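Local coordinates for protein cytokinin riboside 5'-monophosphate phosphoribohydrolase (Corynebacterium glutamicum, PDB 5ZBL) that belongs to the SLOG clan of Rossmann-like alpha/beta proteins and assembles from two copies of its chain, at residues A[59-63]-A[84-88]; A[111-115]-A[144-148]; A[119-124]-A[148-152]. All coordinates share one frame; numbering follows the deposited sequence.

How the interactions relate
The three contacts sit along one parallel sheet flanked by helices, and their chain order is simple: interaction 1 closes before interactions 2 and 3 open. Interaction 1 lies toward the outer strand 89-93, its centre about 21 Å from that of interaction 2 and about 25 Å from that of interaction 3, and touches neither. Interactions 2 and 3 form one continuous patch, with centres about 8 Å apart. They share W148, and strand 110-112 leads into helix 117-130 between them. Both also touch the second subunit, whereas no other chain touches the two segments of interaction 1.

Interaction 1. Residues A[59-63]-A[84-88]; sequences ADAFL and HEKLT
The hydroxyl OG1 of T88 is hydrogen-bonded to the backbone N of A69, at the start of strand 69-74, and on the side of helix 53-64 it meets a methyl group, CD2 of L63, at 4.0 Å. Toward L63 it therefore offers only van der Waals contact. L63 lies near the end of the helix, and its extended branch (chi2 175°, CD1 anti to CA) carries the fork across to the loop 84-88. There CD1 of L63 packs 3.4 Å from the carbonyl oxygen O of K86. The same methyl lies 4.0 Å from NE2 of H84 and meets the imidazole obliquely, the leucine and the histidine running alongside each other with opposite headings.

One turn earlier on the helix, A59 points toward the loop, and its CB lies 4.1 Å from CD2 of L87 and 4.2 Å from CE1 of H84. Within the loop the same L87 methyl rests over one face of the H84 ring, off its centre. The imidazole reaches the helix because CG of H84 is anti to its backbone N (chi1 -172°). D60 brings its carboxylate to the ring edge, though the modelled approach is implausibly close and its detail is doubtful.

In this Rossmann-like fold the contact ties a helix packed on the parallel sheet to the connection that leads into outer strand 89-93. Y47 of strand 44-47 lies against A59, H84 and L87, and the backbone of H84 is hydrogen-bonded to G49. With no hydrogen bond passing directly between the two segments, their fit relies on methyl groups laid against a carbonyl, a ring and one another.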
ATOM      1  N   ALA A  59      -9.169 -13.191 -14.679  1.00 35.73           N
ATOM      2  CA  ALA A  59     -10.518 -12.878 -15.123  1.00 36.87           C
ATOM      3  C   ALA A  59     -10.940 -13.912 -16.166  1.00 38.33           C
ATOM      4  O   ALA A  59     -11.957 -14.565 -15.978  1.00 36.43           O
ATOM      5  CB  ALA A  59     -10.589 -11.471 -15.705  1.00 36.16           C
ATOM      6  N   ASP A  60     -10.125 -14.080 -17.207  1.00 36.21           N
ATOM      7  CA  ASP A  60     -10.362 -15.064 -18.279  1.00 35.22           C
ATOM      8  C   ASP A  60     -10.474 -16.478 -17.808  1.00 35.54           C
ATOM      9  O   ASP A  60     -11.222 -17.251 -18.408  1.00 43.22           O
ATOM     10  CB  ASP A  60      -9.213 -15.037 -19.312  1.00 38.03           C
ATOM     11  CG  ASP A  60      -9.263 -13.811 -20.238  1.00 42.00           C
ATOM     12  OD1 ASP A  60     -10.260 -13.037 -20.192  1.00 43.17           O
ATOM     13  OD2 ASP A  60      -8.303 -13.624 -21.014  1.00 48.14           O
ATOM     14  N   ALA A  61      -9.682 -16.860 -16.804  1.00 32.93           N
ATOM     15  CA  ALA A  61      -9.662 -18.238 -16.346  1.00 32.94           C
ATOM     16  C   ALA A  61     -10.880 -18.589 -15.526  1.00 33.19           C
ATOM     17  O   ALA A  61     -11.347 -19.755 -15.585  1.00 38.76           O
ATOM     18  CB  ALA A  61      -8.378 -18.562 -15.583  1.00 32.10           C
ATOM     19  N   PHE A  62     -11.423 -17.619 -14.786  1.00 31.80           N
ATOM     20  CA  PHE A  62     -12.648 -17.848 -13.994  1.00 36.24           C
ATOM     21  C   PHE A  62     -13.804 -17.981 -14.989  1.00 37.72           C
ATOM     22  O   PHE A  62     -14.681 -18.851 -14.864  1.00 38.24           O
ATOM     23  CB  PHE A  62     -12.965 -16.693 -13.022  1.00 36.08           C
ATOM     24  CG  PHE A  62     -12.449 -16.864 -11.616  1.00 34.90           C
ATOM     25  CD1 PHE A  62     -11.151 -16.509 -11.285  1.00 33.59           C
ATOM     26  CD2 PHE A  62     -13.307 -17.235 -10.585  1.00 36.65           C
ATOM     27  CE1 PHE A  62     -10.695 -16.584  -9.974  1.00 30.13           C
ATOM     28  CE2 PHE A  62     -12.850 -17.329  -9.273  1.00 34.30           C
ATOM     29  CZ  PHE A  62     -11.545 -16.968  -8.973  1.00 32.45           C
ATOM     30  N   LEU A  63     -13.810 -17.074 -15.953  1.00 37.93           N
ATOM     31  CA  LEU A  63     -14.816 -17.088 -17.005  1.00 44.17           C
ATOM     32  C   LEU A  63     -14.787 -18.416 -17.762  1.00 42.36           C
ATOM     33  O   LEU A  63     -15.796 -19.119 -17.799  1.00 41.15           O
ATOM     34  CB  LEU A  63     -14.635 -15.917 -17.964  1.00 42.18           C
ATOM     35  CG  LEU A  63     -14.988 -14.548 -17.379  1.00 43.94           C
ATOM     36  CD1 LEU A  63     -14.623 -13.491 -18.420  1.00 46.72           C
ATOM     37  CD2 LEU A  63     -16.461 -14.451 -16.959  1.00 43.06           C
ATOM     38  N   HIS A  84     -12.002  -4.638 -19.087  1.00 44.70           N
ATOM     39  CA  HIS A  84     -12.280  -5.926 -19.724  1.00 47.76           C
ATOM     40  C   HIS A  84     -13.739  -5.992 -20.233  1.00 50.07           C
ATOM     41  O   HIS A  84     -14.666  -5.585 -19.531  1.00 51.89           O
ATOM     42  CB  HIS A  84     -12.036  -6.994 -18.691  1.00 49.44           C
ATOM     43  CG  HIS A  84     -12.078  -8.385 -19.220  1.00 45.00           C
ATOM     44  ND1 HIS A  84     -10.982  -9.215 -19.206  1.00 47.49           N
ATOM     45  CD2 HIS A  84     -13.096  -9.110 -19.709  1.00 40.68           C
ATOM     46  CE1 HIS A  84     -11.333 -10.400 -19.646  1.00 43.69           C
ATOM     47  NE2 HIS A  84     -12.613 -10.362 -19.962  1.00 45.50           N
ATOM     48  N   GLU A  85     -13.930  -6.554 -21.420  1.00 49.88           N
ATOM     49  CA  GLU A  85     -15.165  -6.385 -22.213  1.00 50.56           C
ATOM     50  C   GLU A  85     -16.121  -7.562 -22.211  1.00 43.66           C
ATOM     51  O   GLU A  85     -17.151  -7.503 -22.861  1.00 45.61           O
ATOM     52  CB  GLU A  85     -14.798  -6.060 -23.665  1.00 54.30           C
ATOM     53  CG  GLU A  85     -13.709  -4.993 -23.782  1.00 59.47           C
ATOM     54  CD  GLU A  85     -13.693  -4.272 -25.117  1.00 64.34           C
ATOM     55  OE1 GLU A  85     -14.079  -4.876 -26.135  1.00 65.44           O
ATOM     56  OE2 GLU A  85     -13.299  -3.081 -25.139  1.00 80.24           O
ATOM     57  N   LYS A  86     -15.783  -8.631 -21.501  1.00 40.42           N
ATOM     58  CA  LYS A  86     -16.606  -9.835 -21.411  1.00 43.51           C
ATOM     59  C   LYS A  86     -16.769 -10.413 -20.006  1.00 40.49           C
ATOM     60  O   LYS A  86     -17.004 -11.603 -19.851  1.00 46.34           O
ATOM     61  CB  LYS A  86     -16.067 -10.906 -22.365  1.00 52.25           C
ATOM     62  CG  LYS A  86     -15.635 -10.373 -23.738  1.00 61.10           C
ATOM     63  CD  LYS A  86     -15.208 -11.487 -24.695  1.00 70.76           C
ATOM     64  CE  LYS A  86     -15.448 -11.105 -26.151  1.00 78.61           C
ATOM     65  NZ  LYS A  86     -16.916 -11.141 -26.457  1.00 89.69           N
ATOM     66  N   LEU A  87     -16.707  -9.556 -18.991  1.00 39.66           N
ATOM     67  CA  LEU A  87     -17.042  -9.914 -17.612  1.00 36.52           C
ATOM     68  C   LEU A  87     -18.533 -10.077 -17.393  1.00 38.41           C
ATOM     69  O   LEU A  87     -19.349  -9.459 -18.080  1.00 41.74           O
ATOM     70  CB  LEU A  87     -16.545  -8.863 -16.625  1.00 36.16           C
ATOM     71  CG  LEU A  87     -15.085  -8.463 -16.755  1.00 36.90           C
ATOM     72  CD1 LEU A  87     -14.813  -7.258 -15.860  1.00 38.95           C
ATOM     73  CD2 LEU A  87     -14.183  -9.659 -16.477  1.00 34.45           C
ATOM     74  N   THR A  88     -18.879 -10.883 -16.393  1.00 36.02           N
ATOM     75  CA  THR A  88     -20.256 -10.984 -15.921  1.00 36.51           C
ATOM     76  C   THR A  88     -20.818  -9.585 -15.628  1.00 40.55           C
ATOM     77  O   THR A  88     -21.967  -9.274 -15.943  1.00 41.59           O
ATOM     78  CB  THR A  88     -20.322 -11.827 -14.624  1.00 35.73           C
ATOM     79  OG1 THR A  88     -19.473 -12.990 -14.745  1.00 34.57           O
ATOM     80  CG2 THR A  88     -21.771 -12.196 -14.246  1.00 31.55           C
TER

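Interaction 2. Residues A[111-115]-A[144-148]; sequences IAMPG and VDGFW
The ring of P114 fills the hollow between the face of F147 and the side chain of V144. Its CA sits almost over the ring centre, 3.7 Å from the F147 centroid and only 11° off the ring normal, a CH-pi contact, while CB of P114 lies over the CD2-CE2 side, 3.7 Å from CD2 of F147. The far corner of the pyrrolidine, CG, is also near the aromatic ring and meets CB of V144 at 4.1 Å. F147 can lie under the proline because its CG is anti to the backbone N (chi1 -180°), turning the ring toward the strand end.

The proline opens the PGGxGT stretch characteristic of this family, which leaves strand 110-112 at its C-terminal end in the parallel sheet and leads into helix 117-130; the partner loop likewise follows the neighbouring strand, 139-142. G115 O meets the edge of the F147 ring, 3.5 Å from CZ.

A second bump belongs to W148. Its indole enters beside A112, where CZ2 of W148 lies 3.7 Å from CB of A112, and M113 O approaches the indole edge 3.4 Å from that same CZ2. NE1 of W148 gives A112 O a weak, bent hydrogen bond (3.2 Å, 128°). F147 turns its CD1 edge onto one indole face, so the two aromatics wedge together. From the second subunit, F163 packs on P114 and M154 on both F147 and W148.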
ATOM      1  N   ILE A 111      -7.227 -12.220  -1.855  1.00 31.27           N
ATOM      2  CA  ILE A 111      -6.024 -12.909  -2.282  1.00 29.03           C
ATOM      3  C   ILE A 111      -5.130 -11.894  -3.014  1.00 32.39           C
ATOM      4  O   ILE A 111      -5.578 -11.149  -3.886  1.00 29.84           O
ATOM      5  CB  ILE A 111      -6.346 -14.037  -3.241  1.00 29.90           C
ATOM      6  CG1 ILE A 111      -7.239 -15.087  -2.557  1.00 32.61           C
ATOM      7  CG2 ILE A 111      -5.097 -14.784  -3.705  1.00 29.34           C
ATOM      8  CD1 ILE A 111      -7.782 -16.110  -3.558  1.00 32.18           C
ATOM      9  N   ALA A 112      -3.853 -11.875  -2.639  1.00 32.26           N
ATOM     10  CA  ALA A 112      -2.885 -11.074  -3.330  1.00 35.75           C
ATOM     11  C   ALA A 112      -1.961 -12.067  -4.051  1.00 36.01           C
ATOM     12  O   ALA A 112      -1.343 -12.945  -3.409  1.00 34.55           O
ATOM     13  CB  ALA A 112      -2.135 -10.152  -2.372  1.00 31.36           C
ATOM     14  N   MET A 113      -1.962 -11.949  -5.380  1.00 33.13           N
ATOM     15  CA  MET A 113      -1.103 -12.714  -6.246  1.00 36.79           C
ATOM     16  C   MET A 113       0.082 -11.816  -6.587  1.00 36.84           C
ATOM     17  O   MET A 113       0.063 -10.625  -6.322  1.00 32.50           O
ATOM     18  CB  MET A 113      -1.853 -13.093  -7.522  1.00 40.19           C
ATOM     19  CG  MET A 113      -3.183 -13.829  -7.317  1.00 45.92           C
ATOM     20  SD  MET A 113      -3.696 -14.833  -8.749  1.00 45.37           S
ATOM     21  CE  MET A 113      -3.449 -13.710 -10.113  1.00 49.49           C
ATOM     22  N   PRO A 114       1.105 -12.376  -7.237  1.00 38.13           N
ATOM     23  CA  PRO A 114       2.175 -11.513  -7.689  1.00 36.83           C
ATOM     24  C   PRO A 114       1.676 -10.293  -8.454  1.00 36.84           C
ATOM     25  O   PRO A 114       0.665 -10.349  -9.161  1.00 36.50           O
ATOM     26  CB  PRO A 114       2.965 -12.415  -8.625  1.00 36.41           C
ATOM     27  CG  PRO A 114       2.789 -13.768  -7.995  1.00 37.24           C
ATOM     28  CD  PRO A 114       1.365 -13.789  -7.557  1.00 35.70           C
ATOM     29  N   GLY A 115       2.399  -9.198  -8.291  1.00 36.18           N
ATOM     30  CA  GLY A 115       2.072  -7.953  -8.951  1.00 37.24           C
ATOM     31  C   GLY A 115       3.021  -6.900  -8.481  1.00 35.73           C
ATOM     32  O   GLY A 115       3.950  -7.178  -7.735  1.00 36.92           O
ATOM     33  N   VAL A 144       3.393 -17.786  -5.181  1.00 37.93           N
ATOM     34  CA  VAL A 144       3.873 -18.432  -6.399  1.00 38.88           C
ATOM     35  C   VAL A 144       5.372 -18.209  -6.497  1.00 38.62           C
ATOM     36  O   VAL A 144       5.781 -17.061  -6.623  1.00 40.10           O
ATOM     37  CB  VAL A 144       3.233 -17.848  -7.676  1.00 34.37           C
ATOM     38  CG1 VAL A 144       3.828 -18.474  -8.906  1.00 36.90           C
ATOM     39  CG2 VAL A 144       1.741 -18.078  -7.676  1.00 36.02           C
ATOM     40  N   ASP A 145       6.157 -19.301  -6.409  1.00 39.53           N
ATOM     41  CA  ASP A 145       7.633 -19.301  -6.482  1.00 42.13           C
ATOM     42  C   ASP A 145       8.327 -18.477  -5.343  1.00 42.47           C
ATOM     43  O   ASP A 145       9.360 -17.817  -5.535  1.00 39.11           O
ATOM     44  CB  ASP A 145       8.059 -18.849  -7.872  1.00 43.64           C
ATOM     45  CG  ASP A 145       9.551 -19.081  -8.146  1.00 53.36           C
ATOM     46  OD1 ASP A 145      10.091 -20.152  -7.751  1.00 54.85           O
ATOM     47  OD2 ASP A 145      10.175 -18.179  -8.768  1.00 48.74           O
ATOM     48  N   GLY A 146       7.733 -18.540  -4.155  1.00 44.10           N
ATOM     49  CA  GLY A 146       8.161 -17.754  -3.015  1.00 43.90           C
ATOM     50  C   GLY A 146       8.129 -16.243  -3.244  1.00 45.52           C
ATOM     51  O   GLY A 146       8.905 -15.529  -2.624  1.00 42.64           O
ATOM     52  N   PHE A 147       7.224 -15.765  -4.108  1.00 43.88           N
ATOM     53  CA  PHE A 147       7.072 -14.326  -4.384  1.00 41.40           C
ATOM     54  C   PHE A 147       6.941 -13.436  -3.142  1.00 38.73           C
ATOM     55  O   PHE A 147       7.517 -12.356  -3.055  1.00 30.71           O
ATOM     56  CB  PHE A 147       5.842 -14.097  -5.255  1.00 39.47           C
ATOM     57  CG  PHE A 147       5.615 -12.673  -5.587  1.00 35.96           C
ATOM     58  CD1 PHE A 147       4.849 -11.872  -4.750  1.00 37.20           C
ATOM     59  CD2 PHE A 147       6.148 -12.132  -6.729  1.00 36.36           C
ATOM     60  CE1 PHE A 147       4.663 -10.539  -5.026  1.00 38.37           C
ATOM     61  CE2 PHE A 147       5.937 -10.807  -7.037  1.00 36.12           C
ATOM     62  CZ  PHE A 147       5.217 -10.007  -6.185  1.00 35.11           C
ATOM     63  N   TRP A 148       6.135 -13.875  -2.205  1.00 36.78           N
ATOM     64  CA  TRP A 148       5.883 -13.059  -1.054  1.00 39.24           C
ATOM     65  C   TRP A 148       6.931 -13.225   0.045  1.00 36.48           C
ATOM     66  O   TRP A 148       6.886 -12.515   1.019  1.00 32.95           O
ATOM     67  CB  TRP A 148       4.478 -13.294  -0.526  1.00 41.29           C
ATOM     68  CG  TRP A 148       3.469 -12.864  -1.448  1.00 41.05           C
ATOM     69  CD1 TRP A 148       2.649 -13.654  -2.172  1.00 41.78           C
ATOM     70  CD2 TRP A 148       3.131 -11.521  -1.766  1.00 45.18           C
ATOM     71  NE1 TRP A 148       1.811 -12.895  -2.925  1.00 44.83           N
ATOM     72  CE2 TRP A 148       2.084 -11.573  -2.706  1.00 45.25           C
ATOM     73  CE3 TRP A 148       3.588 -10.270  -1.321  1.00 45.55           C
ATOM     74  CZ2 TRP A 148       1.482 -10.423  -3.236  1.00 42.66           C
ATOM     75  CZ3 TRP A 148       3.000  -9.111  -1.849  1.00 47.87           C
ATOM     76  CH2 TRP A 148       1.937  -9.205  -2.799  1.00 48.76           C
TER

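Interaction 3. Residues A[119-124]-A[148-152]; sequences TLEELF and WQPLL. With PO4 (phosphate ion), chain G.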
ATOM      1  N   THR A 119      -0.692  -3.625  -6.486  1.00 33.77           N
ATOM      2  CA  THR A 119      -1.102  -4.834  -5.799  1.00 34.39           C
ATOM      3  C   THR A 119      -0.701  -4.758  -4.323  1.00 33.89           C
ATOM      4  O   THR A 119      -1.485  -5.063  -3.433  1.00 35.39           O
ATOM      5  CB  THR A 119      -0.537  -6.101  -6.545  1.00 33.47           C
ATOM      6  OG1 THR A 119      -1.094  -6.159  -7.880  1.00 30.54           O
ATOM      7  CG2 THR A 119      -0.855  -7.389  -5.772  1.00 32.20           C
ATOM      8  N   LEU A 120       0.529  -4.361  -4.092  1.00 33.46           N
ATOM      9  CA  LEU A 120       1.050  -4.161  -2.758  1.00 36.16           C
ATOM     10  C   LEU A 120       0.244  -3.131  -1.978  1.00 35.11           C
ATOM     11  O   LEU A 120      -0.180  -3.390  -0.844  1.00 31.53           O
ATOM     12  CB  LEU A 120       2.554  -3.782  -2.813  1.00 37.86           C
ATOM     13  CG  LEU A 120       3.494  -4.969  -2.653  1.00 42.51           C
ATOM     14  CD1 LEU A 120       4.964  -4.649  -2.853  1.00 51.34           C
ATOM     15  CD2 LEU A 120       3.365  -5.499  -1.248  1.00 47.51           C
ATOM     16  N   GLU A 121      -0.009  -1.985  -2.603  1.00 33.09           N
ATOM     17  CA  GLU A 121      -0.871  -0.972  -2.005  1.00 34.76           C
ATOM     18  C   GLU A 121      -2.249  -1.529  -1.579  1.00 38.95           C
ATOM     19  O   GLU A 121      -2.742  -1.236  -0.474  1.00 38.20           O
ATOM     20  CB  GLU A 121      -1.069   0.167  -2.963  1.00 34.74           C
ATOM     21  CG  GLU A 121      -1.672   1.411  -2.381  1.00 37.82           C
ATOM     22  CD  GLU A 121      -3.179   1.353  -2.267  1.00 48.01           C
ATOM     23  OE1 GLU A 121      -3.819   0.783  -3.183  1.00 51.50           O
ATOM     24  OE2 GLU A 121      -3.743   1.878  -1.252  1.00 52.79           O
ATOM     25  N   GLU A 122      -2.896  -2.288  -2.456  1.00 39.83           N
ATOM     26  CA  GLU A 122      -4.216  -2.827  -2.110  1.00 42.05           C
ATOM     27  C   GLU A 122      -4.088  -3.737  -0.886  1.00 38.20           C
ATOM     28  O   GLU A 122      -4.950  -3.721  -0.036  1.00 33.82           O
ATOM     29  CB  GLU A 122      -4.890  -3.548  -3.289  1.00 44.76           C
ATOM     30  CG  GLU A 122      -5.680  -2.622  -4.221  1.00 50.01           C
ATOM     31  CD  GLU A 122      -5.647  -3.025  -5.707  1.00 60.78           C
ATOM     32  OE1 GLU A 122      -4.639  -3.640  -6.160  1.00 69.39           O
ATOM     33  OE2 GLU A 122      -6.613  -2.691  -6.458  1.00 61.12           O
ATOM     34  N   LEU A 123      -2.996  -4.487  -0.794  1.00 34.99           N
ATOM     35  CA  LEU A 123      -2.841  -5.458   0.245  1.00 38.96           C
ATOM     36  C   LEU A 123      -2.666  -4.764   1.610  1.00 39.87           C
ATOM     37  O   LEU A 123      -3.261  -5.151   2.611  1.00 40.53           O
ATOM     38  CB  LEU A 123      -1.654  -6.374  -0.073  1.00 41.81           C
ATOM     39  CG  LEU A 123      -1.296  -7.367   1.036  1.00 39.91           C
ATOM     40  CD1 LEU A 123      -2.401  -8.346   1.176  1.00 37.26           C
ATOM     41  CD2 LEU A 123       0.024  -8.051   0.761  1.00 42.71           C
ATOM     42  N   PHE A 124      -1.845  -3.736   1.626  1.00 39.05           N
ATOM     43  CA  PHE A 124      -1.599  -2.970   2.831  1.00 38.91           C
ATOM     44  C   PHE A 124      -2.794  -2.126   3.256  1.00 38.34           C
ATOM     45  O   PHE A 124      -2.995  -1.856   4.455  1.00 37.91           O
ATOM     46  CB  PHE A 124      -0.317  -2.143   2.666  1.00 42.21           C
ATOM     47  CG  PHE A 124       0.921  -2.935   2.929  1.00 47.33           C
ATOM     48  CD1 PHE A 124       1.200  -3.360   4.217  1.00 53.91           C
ATOM     49  CD2 PHE A 124       1.794  -3.268   1.922  1.00 51.73           C
ATOM     50  CE1 PHE A 124       2.331  -4.097   4.498  1.00 55.31           C
ATOM     51  CE2 PHE A 124       2.923  -4.020   2.189  1.00 50.17           C
ATOM     52  CZ  PHE A 124       3.182  -4.439   3.477  1.00 54.01           C
ATOM     53  N   TRP A 148       6.135 -13.875  -2.205  1.00 36.78           N
ATOM     54  CA  TRP A 148       5.883 -13.059  -1.054  1.00 39.24           C
ATOM     55  C   TRP A 148       6.931 -13.225   0.045  1.00 36.48           C
ATOM     56  O   TRP A 148       6.886 -12.515   1.019  1.00 32.95           O
ATOM     57  CB  TRP A 148       4.478 -13.294  -0.526  1.00 41.29           C
ATOM     58  CG  TRP A 148       3.469 -12.864  -1.448  1.00 41.05           C
ATOM     59  CD1 TRP A 148       2.649 -13.654  -2.172  1.00 41.78           C
ATOM     60  CD2 TRP A 148       3.131 -11.521  -1.766  1.00 45.18           C
ATOM     61  NE1 TRP A 148       1.811 -12.895  -2.925  1.00 44.83           N
ATOM     62  CE2 TRP A 148       2.084 -11.573  -2.706  1.00 45.25           C
ATOM     63  CE3 TRP A 148       3.588 -10.270  -1.321  1.00 45.55           C
ATOM     64  CZ2 TRP A 148       1.482 -10.423  -3.236  1.00 42.66           C
ATOM     65  CZ3 TRP A 148       3.000  -9.111  -1.849  1.00 47.87           C
ATOM     66  CH2 TRP A 148       1.937  -9.205  -2.799  1.00 48.76           C
ATOM     67  N   GLN A 149       7.916 -14.097  -0.127  1.00 39.25           N
ATOM     68  CA  GLN A 149       8.841 -14.355   0.995  1.00 42.88           C
ATOM     69  C   GLN A 149       9.604 -13.109   1.497  1.00 41.45           C
ATOM     70  O   GLN A 149       9.713 -12.912   2.715  1.00 41.60           O
ATOM     71  CB  GLN A 149       9.764 -15.562   0.720  1.00 41.35           C
ATOM     72  CG  GLN A 149       8.988 -16.906   0.703  1.00 43.65           C
ATOM     73  CD  GLN A 149       8.321 -17.238   2.019  1.00 43.48           C
ATOM     74  OE1 GLN A 149       8.879 -16.986   3.068  1.00 50.49           O
ATOM     75  NE2 GLN A 149       7.136 -17.821   1.971  1.00 48.89           N
ATOM     76  N   PRO A 150      10.083 -12.251   0.577  1.00 36.81           N
ATOM     77  CA  PRO A 150      10.777 -11.059   1.056  1.00 34.50           C
ATOM     78  C   PRO A 150       9.900 -10.038   1.827  1.00 36.59           C
ATOM     79  O   PRO A 150      10.376  -9.366   2.744  1.00 34.48           O
ATOM     80  CB  PRO A 150      11.348 -10.440  -0.233  1.00 36.91           C
ATOM     81  CG  PRO A 150      11.358 -11.560  -1.256  1.00 35.98           C
ATOM     82  CD  PRO A 150      10.241 -12.476  -0.879  1.00 34.10           C
ATOM     83  N   LEU A 151       8.638  -9.911   1.459  1.00 37.57           N
ATOM     84  CA  LEU A 151       7.719  -9.065   2.212  1.00 39.90           C
ATOM     85  C   LEU A 151       7.470  -9.623   3.591  1.00 40.67           C
ATOM     86  O   LEU A 151       7.303  -8.867   4.535  1.00 45.31           O
ATOM     87  CB  LEU A 151       6.376  -8.948   1.508  1.00 43.33           C
ATOM     88  CG  LEU A 151       5.446  -7.944   2.181  1.00 46.85           C
ATOM     89  CD1 LEU A 151       5.789  -6.500   1.817  1.00 47.48           C
ATOM     90  CD2 LEU A 151       4.022  -8.317   1.844  1.00 50.36           C
ATOM     91  N   LEU A 152       7.391 -10.942   3.704  1.00 39.56           N
ATOM     92  CA  LEU A 152       7.193 -11.553   5.009  1.00 39.85           C
ATOM     93  C   LEU A 152       8.377 -11.255   5.931  1.00 39.98           C
ATOM     94  O   LEU A 152       8.184 -10.970   7.123  1.00 36.91           O
ATOM     95  CB  LEU A 152       6.994 -13.063   4.869  1.00 40.83           C
ATOM     96  CG  LEU A 152       5.645 -13.544   4.326  1.00 42.43           C
ATOM     97  CD1 LEU A 152       5.659 -15.056   4.445  1.00 47.86           C
ATOM     98  CD2 LEU A 152       4.458 -12.975   5.069  1.00 36.93           C
TER
HETATM   99  P   PO4 G 303       0.148  -3.222 -10.386  1.00 36.81           P
HETATM  100  O1  PO4 G 303       0.734  -3.811 -11.636  1.00 34.95           O
HETATM  101  O2  PO4 G 303      -1.235  -2.691 -10.703  1.00 38.72           O
HETATM  102  O3  PO4 G 303       0.005  -4.299  -9.338  1.00 36.73           O
HETATM  103  O4  PO4 G 303       1.048  -2.122  -9.938  1.00 41.25           O
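T119 looks two ways at once: its methyl CG2 lies 4.5 Å from CH2 of W148, near the plane of the indole, while its hydroxyl grips a phosphate ion. The split follows from its first torsion (chi1 -63°), which sets OG1 beside the backbone N and CG2 anti to it. OG1 gives a 2.6 Å hydrogen bond to O3 of the phosphate, and the T119 backbone N adds a weak one to the same O3, bent to 128°. The backbone N atoms of G118 and S19 also bind the ion. Because these amides of T119 and G118 belong to the first turn of helix 117-130, the helix end probably helps to stabilise the anion, which is probably from the crystallisation liquor, though it may mark an anion-binding pocket.

The rest is apolar packing, in this Rossmann-like domain, of helix 117-130 against the start of helix 149-160 and W148 just before it. L120 presents CD2 at the indole edge, in its plane, 3.7 Å from CZ3 of W148, and L123 comes obliquely to the same carbon. L151 (chi1 -173°, CG anti to the backbone N) projects across from the second helix. Its CD2 meets CD2 of L123 tip to tip at 4.2 Å, and its CD1 lies 4.0 Å from CD2 of L120. That same CD1 approaches the F124 ring in plane, at the edge, 3.7 Å from CZ. L123 and W148 both reach L141 of strand 139-142, L123 also V139, whereas L120 packs on F124 of the second subunit, and F124 on its L120.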